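Long-range contact in threonine phosphate decarboxylase-like enzyme (Sulfurospirillum multivorans, PDB 6OUX), which uses pyridoxal phosphate to decarboxylate L-serine O-phosphate to ethanolamine O-phosphate, a building block of norcobamides: residues Lys191-Leu196 / Thr227-Met232. Residues are numbered along the deposited sequence; the frame is centred on the assembly and turned at random.
Sequences KMHILL and TVLFDM
Leu229 reaches into the notch between Met192, His193 and Leu196, and most of the contact hangs on its forked end. One branch, CD1, goes to the buried side, where it lies 4.1 Å from CB of Met192 and also touches CD1 of Leu196. That same Leu196 methyl comes within 3.9 Å of Leu229 CB, the two leucine side chains crossing at about a right angle. The other branch, CD2, sits over one face of the His193 imidazole as a CH-pi contact, 4.0 Å from the ring centroid and 20° off the ring normal, shifted toward the rim.

Helices 189-198 and 227-232 pack side by side on the face of strand 204-208 that carries Ile205 and Ile207, in the large seven-stranded mixed sheet of this PLP-dependent aminotransferase-type fold. Strands 173-177, 204-208 and 236-241 are successive parallel neighbours, and the two helices lie in the connections of consecutive beta-alpha-beta units. Strand 204-208 closes the inner side of the interface: Ile207 meets both Met192 and Leu229, while Ile205 meets Leu196. The segment axes run roughly parallel, 26° apart, with a closest approach of 11.2 Å, so side chains alone bridge the gap and no hydrogen bond crosses it.

Toward solvent the packing thins to His193 and the exposed Met232. The methionine leaves its helix with CG anti to the backbone N (chi1 -176°), runs out extended through chi2 and bends at chi3, bringing SD to 3.7 Å from CE1 of His193. This sulfur-aromatic approach is oblique, and the two side chains cross nearly at right angles. The imidazole also has a polar tie: ND1 hydrogen-bonds to the hydroxyl of Tyr233, the residue directly after Met232, which should limit the ring's freedom to turn away from Leu229.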
loop_
_atom_site.group_PDB
_atom_site.type_symbol
_atom_site.label_atom_id
_atom_site.label_comp_id
_atom_site.label_asym_id
_atom_site.label_seq_id
_atom_site.Cartn_x
_atom_site.Cartn_y
_atom_site.Cartn_z
ATOM N N LYS A 191 -12.492 11.606 -30.669
ATOM C CA LYS A 191 -13.488 10.506 -30.627
ATOM C C LYS A 191 -13.990 10.176 -29.221
ATOM O O LYS A 191 -15.147 9.796 -29.077
ATOM C CB LYS A 191 -12.931 9.239 -31.248
ATOM C CG LYS A 191 -12.441 9.483 -32.655
ATOM C CD LYS A 191 -13.401 9.023 -33.717
ATOM C CE LYS A 191 -12.977 7.665 -34.266
ATOM N NZ LYS A 191 -11.920 7.792 -35.297
ATOM N N MET A 192 -13.130 10.314 -28.216
ATOM C CA MET A 192 -13.564 10.210 -26.830
ATOM C C MET A 192 -14.669 11.235 -26.510
ATOM O O MET A 192 -15.592 10.897 -25.763
ATOM C CB MET A 192 -12.398 10.378 -25.791
ATOM C CG MET A 192 -11.550 9.147 -25.520
ATOM S SD MET A 192 -12.394 7.577 -25.033
ATOM C CE MET A 192 -13.494 8.238 -23.966
ATOM N N HIS A 193 -14.534 12.482 -26.995
ATOM C CA HIS A 193 -15.597 13.536 -26.779
ATOM C C HIS A 193 -16.995 13.084 -27.320
ATOM O O HIS A 193 -18.009 13.111 -26.614
ATOM C CB HIS A 193 -15.186 14.879 -27.469
ATOM C CG HIS A 193 -14.269 15.716 -26.652
ATOM N ND1 HIS A 193 -14.654 16.294 -25.458
ATOM C CD2 HIS A 193 -12.986 16.106 -26.872
ATOM C CE1 HIS A 193 -13.625 16.955 -24.956
ATOM N NE2 HIS A 193 -12.602 16.851 -25.791
ATOM N N ILE A 194 -16.996 12.606 -28.553
ATOM C CA ILE A 194 -18.215 12.055 -29.190
ATOM C C ILE A 194 -18.832 10.934 -28.383
ATOM O O ILE A 194 -20.021 10.979 -28.044
ATOM C CB ILE A 194 -17.925 11.571 -30.621
ATOM C CG1 ILE A 194 -17.523 12.762 -31.472
ATOM C CG2 ILE A 194 -19.147 10.880 -31.238
ATOM C CD1 ILE A 194 -16.774 12.329 -32.702
ATOM N N LEU A 195 -18.017 9.965 -27.999
ATOM C CA LEU A 195 -18.477 8.853 -27.148
ATOM C C LEU A 195 -19.080 9.362 -25.857
ATOM O O LEU A 195 -20.224 8.985 -25.495
ATOM C CB LEU A 195 -17.338 7.860 -26.899
ATOM C CG LEU A 195 -17.581 6.646 -25.976
ATOM C CD1 LEU A 195 -16.616 5.516 -26.316
ATOM C CD2 LEU A 195 -17.500 6.981 -24.468
ATOM N N LEU A 196 -18.332 10.248 -25.159
ATOM C CA LEU A 196 -18.786 10.720 -23.825
ATOM C C LEU A 196 -20.027 11.621 -23.878
ATOM O O LEU A 196 -20.874 11.592 -22.990
ATOM C CB LEU A 196 -17.671 11.491 -23.066
ATOM C CG LEU A 196 -16.470 10.634 -22.678
ATOM C CD1 LEU A 196 -15.379 11.509 -22.119
ATOM C CD2 LEU A 196 -16.871 9.549 -21.692
ATOM N N THR A 227 -7.588 14.790 -18.330
ATOM C CA THR A 227 -8.193 15.774 -17.374
ATOM C C THR A 227 -9.273 16.662 -18.024
ATOM O O THR A 227 -10.272 16.986 -17.349
ATOM C CB THR A 227 -7.097 16.649 -16.728
ATOM O OG1 THR A 227 -6.162 15.810 -16.065
ATOM C CG2 THR A 227 -7.604 17.649 -15.671
ATOM N N VAL A 228 -9.067 17.058 -19.288
ATOM C CA VAL A 228 -10.083 17.749 -20.099
ATOM C C VAL A 228 -11.426 17.028 -20.059
ATOM O O VAL A 228 -12.471 17.646 -19.910
ATOM C CB VAL A 228 -9.773 17.972 -21.614
ATOM C CG1 VAL A 228 -8.751 19.031 -21.837
ATOM C CG2 VAL A 228 -9.344 16.738 -22.363
ATOM N N LEU A 229 -11.390 15.714 -20.132
ATOM C CA LEU A 229 -12.620 14.903 -20.046
ATOM C C LEU A 229 -13.259 14.905 -18.674
ATOM O O LEU A 229 -14.514 15.040 -18.539
ATOM C CB LEU A 229 -12.367 13.484 -20.511
ATOM C CG LEU A 229 -11.643 13.350 -21.820
ATOM C CD1 LEU A 229 -11.397 11.834 -22.062
ATOM C CD2 LEU A 229 -12.365 13.989 -23.007
ATOM N N PHE A 230 -12.430 14.803 -17.644
ATOM C CA PHE A 230 -12.902 14.960 -16.285
ATOM C C PHE A 230 -13.572 16.310 -16.088
ATOM O O PHE A 230 -14.684 16.385 -15.511
ATOM C CB PHE A 230 -11.740 14.819 -15.282
ATOM C CG PHE A 230 -12.173 15.005 -13.836
ATOM C CD1 PHE A 230 -12.987 14.101 -13.275
ATOM C CD2 PHE A 230 -11.763 16.095 -13.091
ATOM C CE1 PHE A 230 -13.374 14.210 -11.960
ATOM C CE2 PHE A 230 -12.152 16.248 -11.781
ATOM C CZ PHE A 230 -12.965 15.314 -11.217
ATOM N N ASP A 231 -12.975 17.372 -16.625
ATOM C CA ASP A 231 -13.539 18.699 -16.402
ATOM C C ASP A 231 -14.882 18.966 -17.104
ATOM O O ASP A 231 -15.721 19.724 -16.564
ATOM C CB ASP A 231 -12.574 19.800 -16.770
ATOM C CG ASP A 231 -11.417 19.916 -15.831
ATOM O OD1 ASP A 231 -11.414 19.389 -14.670
ATOM O OD2 ASP A 231 -10.480 20.555 -16.331
ATOM N N MET A 232 -15.086 18.318 -18.264
ATOM C CA MET A 232 -16.216 18.580 -19.111
ATOM C C MET A 232 -17.421 17.671 -18.815
ATOM O O MET A 232 -18.543 18.100 -18.974
ATOM C CB MET A 232 -15.801 18.471 -20.607
ATOM C CG MET A 232 -16.924 18.820 -21.623
ATOM S SD MET A 232 -16.330 18.955 -23.330
ATOM C CE MET A 232 -15.063 20.165 -23.144
#